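Local coordinates for protein siroheme decarboxylase (Hydrogenobacter thermophilus, PDB 4CH7) that catalyses the decarboxylation of siroheme to 12,18-didecarboxysiroheme, releasing two molecules of carbon dioxide, in the biosynthesis of heme d1, at residues E21-S24 and V25-Q28; L37-T40 and I41-V45; P189-E192 and Y193-L197. All coordinates share one frame; numbering follows the deposited sequence.

Interaction 1: E21-S24 and V25-Q28; sequences EPFS and VLAQ
Leu-26 brings its CG up to the carbonyl oxygen of Pro-22 and sets its CD1 beside the ring of Phe-23, in the first turns of helix 22-30, the second helix of the N-terminal helix-turn-helix domain. Its side chain is a worked example of how a leucine near a helix start packs back on the preceding turn. CB stands 3.7 Å from Pro-22 O, and CG comes closer still, 3.2 Å from Pro-22 O, because CG is turned beside the backbone N (chi1 -62°). At the branch point the two methyls part company. CD2 remains 4.0 Å from Pro-22 O, whereas CD1 reaches CD1 of Phe-23 at 4.1 Å, the leucine and the phenylalanine running alongside and pointing the same way. The same oxygen of Pro-22 also accepts the backbone N-H of Leu-26. Glu-21 holds the N-cap position, its O receiving weak bonds from the N-H groups of Ser-24 and Val-25. Phe-23 and Leu-26 face helix 34-47, where they touch Leu-38 and Leu-37 respectively. The other side is polar. There Ser-24 O accepts the N-H of Gln-28 at 3.0 Å and a second proton from a water; that water lies 2.9 Å from Ser-24 OG and receives a weak bond from Gln-28 NE2 at 3.4 Å.

Interaction 2: L37-T40 and I41-V45; sequences LLKT and IEKLV
Leu-37 and Ile-41 meet through their CD1 methyls, 3.8 Å apart, on the buried face of helix 34-47, the third helix of the first helix-turn-helix domain. This apolar group illustrates i to i+4 packing: further along, Thr-40 CG2 touches Leu-44 CD1 at 3.6 Å, the two side chains side by side. That methyl contact follows from the threonine's torsion (chi1 -64°), which sets CG2 anti to the backbone N and OG1 beside it, where OG1 hydrogen-bonds Lys-36 O. Ile-8, on helix 4-11, packs on Leu-37, Thr-40 and Ile-41. Backbone oxygens form a second group: Ile-41, Glu-42 and Leu-44 each donate to the carbonyl oxygen of the residue four earlier. Methylenes crowd the same oxygens, Ile-41 CG1 lying 3.0 Å from Leu-37 O and Glu-42 CG 3.4 Å from Leu-38 O. Glu-42 also touches Leu-185. An alanine here would probably uncover part of the Leu-38 carbonyl, lose the contact with Leu-185 and remove a negative charge in the neighbourhood of Lys-39. The third group is charged. Lys-39 and Lys-43 bring their NZ atoms to 3.7 Å, two like charges held close on the exposed side, a cost that solvent can probably screen; the carboxylate of Glu-42, its OE1 6.8 Å from Lys-39 NZ, is too far off to pair with that lysine.

Interaction 3: P189-E192 and Y193-L197; sequences PFLE and YAKRL
A water is gripped from both sides of the contact: it donates to Pro-189 O at 2.8 Å and accepts the N-H of Tyr-193 at 3.0 Å. It therefore stands in for the direct bond that a regular turn would make between these two residues, just where helix 191-196 of the second helix-turn-helix domain begins. The same water sits 3.3 Å above one face of the Tyr-193 ring, offset toward its rim. With CG beside the backbone N (chi1 -73°), the ring swings back toward the start of the turn, and its CD2 comes within 3.7 Å of Pro-189 O. Direct helical bonding takes over one residue later, as Ala-194, Lys-195 and Arg-196 donate to the carbonyls of Phe-190, Leu-191 and Glu-192. On the outer side the aliphatic part of Lys-195 touches two side chains: CE lies 3.8 Å from Leu-191 CG, and CD lies 3.6 Å from Glu-192 OE2. Further along, Arg-196 CG rests 3.3 Å from Glu-192 O. Phe-190 makes an edge-to-face stack with Phe-183 and packs on helix 201-213, while Tyr-193 touches helix 170-179. Lys-195 meets Glu-192 through its methylenes, its NZ 5.4 Å from Glu-192 OE2, so the backbone bonds and the bridging water, and not a side-chain salt bridge, are the polar links across this turn.

In the fold
Interactions 1 and 2 sit on successive helices of one helix-turn-helix domain, their centres 13 Å apart, and touch directly: Leu-37 CD2 reaches Phe-23 O at 3.3 Å, and Leu-38 CD2 meets Phe-23 CD2 at 3.6 Å. Interaction 3 belongs to the second such domain, where Pro-189 and Phe-190 echo Pro-22 and Phe-23. The two domains meet at these prolines, with Pro-22 CG 3.5 Å from Pro-189 CG, although the centres of interactions 1 and 3 are 18 Å apart. Interactions 2 and 3 do not touch; their nearest atoms are about 8 Å apart. All three lie away from His-93, the probable active-site residue.

Interaction 1: E21-S24 and V25-Q28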
loop_
_atom_site.group_PDB
_atom_site.type_symbol
_atom_site.label_atom_id
_atom_site.label_comp_id
_atom_site.label_asym_id
_atom_site.label_seq_id
_atom_site.Cartn_x
_atom_site.Cartn_y
_atom_site.Cartn_z
ATOM N N GLU A 21 8.997 -26.800 -1.049
ATOM C CA GLU A 21 8.262 -27.115 0.173
ATOM C C GLU A 21 8.678 -26.196 1.320
ATOM O O GLU A 21 9.386 -26.620 2.235
ATOM C CB GLU A 21 8.467 -28.583 0.563
ATOM C CG GLU A 21 8.067 -29.576 -0.524
ATOM C CD GLU A 21 8.330 -31.018 -0.136
ATOM O OE1 GLU A 21 8.536 -31.290 1.065
ATOM O OE2 GLU A 21 8.326 -31.881 -1.036
ATOM N N PRO A 22 8.216 -24.933 1.282
ATOM C CA PRO A 22 8.618 -23.919 2.264
ATOM C C PRO A 22 8.066 -24.198 3.656
ATOM O O PRO A 22 8.694 -23.820 4.641
ATOM C CB PRO A 22 8.012 -22.630 1.700
ATOM C CG PRO A 22 6.827 -23.085 0.901
ATOM C CD PRO A 22 7.242 -24.405 0.307
ATOM N N PHE A 23 6.910 -24.850 3.733
ATOM C CA PHE A 23 6.308 -25.167 5.022
ATOM C C PHE A 23 6.966 -26.384 5.669
ATOM O O PHE A 23 6.882 -26.572 6.882
ATOM C CB PHE A 23 4.802 -25.378 4.874
ATOM C CG PHE A 23 4.063 -24.153 4.419
ATOM C CD1 PHE A 23 4.077 -22.996 5.185
ATOM C CD2 PHE A 23 3.346 -24.161 3.230
ATOM C CE1 PHE A 23 3.397 -21.857 4.770
ATOM C CE2 PHE A 23 2.661 -23.031 2.807
ATOM C CZ PHE A 23 2.687 -21.877 3.579
ATOM N N SER A 24 7.614 -27.209 4.855
ATOM C CA SER A 24 8.433 -28.300 5.370
ATOM C C SER A 24 9.635 -27.700 6.098
ATOM O O SER A 24 10.014 -28.148 7.183
ATOM C CB SER A 24 8.893 -29.206 4.225
ATOM O OG SER A 24 9.416 -30.428 4.708
ATOM N N VAL A 25 10.215 -26.666 5.491
ATOM C CA VAL A 25 11.348 -25.949 6.068
ATOM C C VAL A 25 10.958 -25.226 7.360
ATOM O O VAL A 25 11.665 -25.320 8.363
ATOM C CB VAL A 25 11.936 -24.936 5.067
ATOM C CG1 VAL A 25 13.055 -24.133 5.708
ATOM C CG2 VAL A 25 12.439 -25.649 3.826
ATOM N N LEU A 26 9.836 -24.508 7.328
ATOM C CA LEU A 26 9.323 -23.822 8.512
ATOM C C LEU A 26 9.000 -24.816 9.624
ATOM O O LEU A 26 9.271 -24.558 10.796
ATOM C CB LEU A 26 8.078 -22.997 8.174
ATOM C CG LEU A 26 8.207 -21.852 7.168
ATOM C CD1 LEU A 26 6.977 -20.958 7.200
ATOM C CD2 LEU A 26 9.461 -21.043 7.419
ATOM N N ALA A 27 8.421 -25.952 9.247
ATOM C CA ALA A 27 8.084 -27.004 10.203
ATOM C C ALA A 27 9.327 -27.503 10.926
ATOM O O ALA A 27 9.320 -27.665 12.147
ATOM C CB ALA A 27 7.399 -28.155 9.498
ATOM N N GLN A 28 10.381 -27.765 10.158
ATOM C CA GLN A 28 11.662 -28.171 10.718
ATOM C C GLN A 28 12.192 -27.117 11.682
ATOM O O GLN A 28 12.612 -27.441 12.791
ATOM C CB GLN A 28 12.680 -28.415 9.604
ATOM C CG GLN A 28 12.449 -29.702 8.815
ATOM C CD GLN A 28 12.606 -30.944 9.669
ATOM O OE1 GLN A 28 13.456 -30.995 10.556
ATOM N NE2 GLN A 28 11.787 -31.953 9.407
HETATM O O HOH W 1 9.087 -30.958 7.582
#

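Interaction 2: L37-T40 and I41-V45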
loop_
_atom_site.group_PDB
_atom_site.type_symbol
_atom_site.label_atom_id
_atom_site.label_comp_id
_atom_site.label_asym_id
_atom_site.label_seq_id
_atom_site.Cartn_x
_atom_site.Cartn_y
_atom_site.Cartn_z
ATOM N N LEU A 37 1.722 -27.936 11.374
ATOM C CA LEU A 37 2.062 -26.538 11.120
ATOM C C LEU A 37 1.022 -25.905 10.208
ATOM O O LEU A 37 0.506 -24.830 10.502
ATOM C CB LEU A 37 3.455 -26.408 10.491
ATOM C CG LEU A 37 3.789 -25.015 9.947
ATOM C CD1 LEU A 37 3.840 -24.006 11.075
ATOM C CD2 LEU A 37 5.092 -25.006 9.164
ATOM N N LEU A 38 0.716 -26.593 9.110
ATOM C CA LEU A 38 -0.244 -26.112 8.118
ATOM C C LEU A 38 -1.620 -25.795 8.703
ATOM O O LEU A 38 -2.112 -24.674 8.566
ATOM C CB LEU A 38 -0.381 -27.123 6.977
ATOM C CG LEU A 38 0.717 -27.090 5.915
ATOM C CD1 LEU A 38 0.437 -28.088 4.808
ATOM C CD2 LEU A 38 0.852 -25.692 5.352
ATOM N N LYS A 39 -2.237 -26.783 9.348
ATOM C CA LYS A 39 -3.568 -26.611 9.927
ATOM C C LYS A 39 -3.595 -25.484 10.960
ATOM O O LYS A 39 -4.589 -24.764 11.078
ATOM C CB LYS A 39 -4.074 -27.922 10.537
ATOM C CG LYS A 39 -5.436 -27.803 11.211
ATOM C CD LYS A 39 -5.973 -29.147 11.668
ATOM C CE LYS A 39 -7.151 -28.967 12.613
ATOM N NZ LYS A 39 -6.745 -28.294 13.879
ATOM N N THR A 40 -2.495 -25.323 11.689
ATOM C CA THR A 40 -2.369 -24.224 12.640
ATOM C C THR A 40 -2.416 -22.856 11.940
ATOM O O THR A 40 -3.152 -21.971 12.376
ATOM C CB THR A 40 -1.102 -24.353 13.515
ATOM O OG1 THR A 40 -1.191 -25.539 14.318
ATOM C CG2 THR A 40 -0.969 -23.148 14.431
ATOM N N ILE A 41 -1.650 -22.698 10.857
ATOM C CA ILE A 41 -1.645 -21.456 10.073
ATOM C C ILE A 41 -3.059 -21.031 9.707
ATOM O O ILE A 41 -3.414 -19.855 9.817
ATOM C CB ILE A 41 -0.881 -21.592 8.736
ATOM C CG1 ILE A 41 0.475 -22.267 8.925
ATOM C CG2 ILE A 41 -0.712 -20.220 8.081
ATOM C CD1 ILE A 41 1.459 -21.437 9.682
ATOM N N GLU A 42 -3.848 -22.002 9.253
ATOM C CA GLU A 42 -5.228 -21.764 8.860
ATOM C C GLU A 42 -6.003 -21.124 10.005
ATOM O O GLU A 42 -6.705 -20.139 9.804
ATOM C CB GLU A 42 -5.898 -23.076 8.450
ATOM C CG GLU A 42 -5.144 -23.866 7.386
ATOM C CD GLU A 42 -5.889 -25.115 6.957
ATOM O OE1 GLU A 42 -6.797 -25.552 7.696
ATOM O OE2 GLU A 42 -5.569 -25.658 5.879
ATOM N N LYS A 43 -5.865 -21.694 11.201
ATOM C CA LYS A 43 -6.497 -21.155 12.400
ATOM C C LYS A 43 -6.165 -19.683 12.587
ATOM O O LYS A 43 -7.048 -18.870 12.853
ATOM C CB LYS A 43 -6.053 -21.929 13.640
ATOM C CG LYS A 43 -6.764 -23.253 13.864
ATOM C CD LYS A 43 -6.318 -23.874 15.179
ATOM C CE LYS A 43 -7.048 -25.174 15.465
ATOM N NZ LYS A 43 -6.499 -25.855 16.671
ATOM N N LEU A 44 -4.889 -19.343 12.442
ATOM C CA LEU A 44 -4.450 -17.966 12.625
ATOM C C LEU A 44 -5.055 -17.011 11.593
ATOM O O LEU A 44 -5.328 -15.858 11.916
ATOM C CB LEU A 44 -2.918 -17.868 12.652
ATOM C CG LEU A 44 -2.238 -18.385 13.924
ATOM C CD1 LEU A 44 -1.495 -19.680 13.667
ATOM C CD2 LEU A 44 -1.299 -17.342 14.508
ATOM N N VAL A 45 -5.279 -17.491 10.369
ATOM C CA VAL A 45 -5.937 -16.672 9.345
ATOM C C VAL A 45 -7.462 -16.774 9.428
ATOM O O VAL A 45 -8.172 -15.805 9.161
ATOM C CB VAL A 45 -5.429 -16.960 7.902
ATOM C CG1 VAL A 45 -3.910 -16.916 7.849
ATOM C CG2 VAL A 45 -5.949 -18.292 7.379
#

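Interaction 3: P189-E192 and Y193-L197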
loop_
_atom_site.group_PDB
_atom_site.type_symbol
_atom_site.label_atom_id
_atom_site.label_comp_id
_atom_site.label_asym_id
_atom_site.label_seq_id
_atom_site.Cartn_x
_atom_site.Cartn_y
_atom_site.Cartn_z
ATOM N N PRO A 189 3.114 -25.281 -2.568
ATOM C CA PRO A 189 2.341 -24.061 -2.840
ATOM C C PRO A 189 2.738 -23.323 -4.117
ATOM O O PRO A 189 2.093 -22.333 -4.457
ATOM C CB PRO A 189 2.639 -23.187 -1.619
ATOM C CG PRO A 189 4.012 -23.614 -1.183
ATOM C CD PRO A 189 4.093 -25.089 -1.480
ATOM N N PHE A 190 3.777 -23.786 -4.805
ATOM C CA PHE A 190 4.180 -23.177 -6.067
ATOM C C PHE A 190 3.774 -24.045 -7.255
ATOM O O PHE A 190 3.881 -23.622 -8.407
ATOM C CB PHE A 190 5.694 -22.957 -6.099
ATOM C CG PHE A 190 6.179 -21.917 -5.132
ATOM C CD1 PHE A 190 6.055 -20.569 -5.431
ATOM C CD2 PHE A 190 6.772 -22.287 -3.932
ATOM C CE1 PHE A 190 6.502 -19.598 -4.543
ATOM C CE2 PHE A 190 7.224 -21.325 -3.036
ATOM C CZ PHE A 190 7.091 -19.978 -3.344
ATOM N N LEU A 191 3.307 -25.258 -6.967
ATOM C CA LEU A 191 3.011 -26.243 -8.007
ATOM C C LEU A 191 1.872 -25.833 -8.940
ATOM O O LEU A 191 2.043 -25.818 -10.160
ATOM C CB LEU A 191 2.714 -27.612 -7.394
ATOM C CG LEU A 191 2.473 -28.721 -8.419
ATOM C CD1 LEU A 191 3.655 -28.814 -9.366
ATOM C CD2 LEU A 191 2.221 -30.057 -7.742
ATOM N N GLU A 192 0.711 -25.517 -8.371
ATOM C CA GLU A 192 -0.439 -25.114 -9.176
ATOM C C GLU A 192 -0.157 -23.860 -9.995
ATOM O O GLU A 192 -0.555 -23.772 -11.159
ATOM C CB GLU A 192 -1.683 -24.916 -8.307
ATOM C CG GLU A 192 -2.478 -26.192 -8.074
ATOM C CD GLU A 192 -2.749 -26.953 -9.360
ATOM O OE1 GLU A 192 -3.160 -26.327 -10.359
ATOM O OE2 GLU A 192 -2.542 -28.183 -9.371
ATOM N N TYR A 193 0.531 -22.899 -9.383
ATOM C CA TYR A 193 0.977 -21.696 -10.080
ATOM C C TYR A 193 1.824 -22.063 -11.293
ATOM O O TYR A 193 1.628 -21.537 -12.386
ATOM C CB TYR A 193 1.807 -20.813 -9.145
ATOM C CG TYR A 193 1.017 -20.085 -8.077
ATOM C CD1 TYR A 193 -0.341 -19.844 -8.228
ATOM C CD2 TYR A 193 1.637 -19.630 -6.920
ATOM C CE1 TYR A 193 -1.060 -19.176 -7.255
ATOM C CE2 TYR A 193 0.923 -18.961 -5.942
ATOM C CZ TYR A 193 -0.424 -18.738 -6.115
ATOM O OH TYR A 193 -1.138 -18.072 -5.145
ATOM N N ALA A 194 2.770 -22.973 -11.084
ATOM C CA ALA A 194 3.674 -23.414 -12.140
ATOM C C ALA A 194 2.929 -24.093 -13.288
ATOM O O ALA A 194 3.237 -23.859 -14.459
ATOM C CB ALA A 194 4.737 -24.339 -11.569
ATOM N N LYS A 195 1.961 -24.943 -12.949
ATOM C CA LYS A 195 1.133 -25.606 -13.954
ATOM C C LYS A 195 0.362 -24.585 -14.786
ATOM O O LYS A 195 0.281 -24.704 -16.007
ATOM C CB LYS A 195 0.152 -26.578 -13.293
ATOM C CG LYS A 195 0.792 -27.810 -12.664
ATOM C CD LYS A 195 -0.278 -28.747 -12.115
ATOM C CE LYS A 195 0.328 -29.925 -11.365
ATOM N NZ LYS A 195 1.138 -30.805 -12.247
ATOM N N ARG A 196 -0.207 -23.585 -14.114
ATOM C CA ARG A 196 -0.951 -22.525 -14.788
ATOM C C ARG A 196 -0.041 -21.709 -15.701
ATOM O O ARG A 196 -0.457 -21.267 -16.771
ATOM C CB ARG A 196 -1.630 -21.605 -13.768
ATOM C CG ARG A 196 -2.799 -22.240 -13.020
ATOM C CD ARG A 196 -3.275 -21.360 -11.863
ATOM N NE ARG A 196 -3.836 -20.089 -12.316
ATOM C CZ ARG A 196 -4.263 -19.127 -11.504
ATOM N NH1 ARG A 196 -4.192 -19.282 -10.189
ATOM N NH2 ARG A 196 -4.760 -18.004 -12.005
ATOM N N LEU A 197 1.204 -21.522 -15.276
ATOM C CA LEU A 197 2.178 -20.767 -16.056
ATOM C C LEU A 197 2.855 -21.635 -17.112
ATOM O O LEU A 197 3.730 -21.159 -17.837
ATOM C CB LEU A 197 3.222 -20.130 -15.137
ATOM C CG LEU A 197 2.653 -19.045 -14.227
ATOM C CD1 LEU A 197 3.654 -18.621 -13.168
ATOM C CD2 LEU A 197 2.207 -17.853 -15.049
HETATM O O HOH W 2 0.163 -22.852 -6.382
#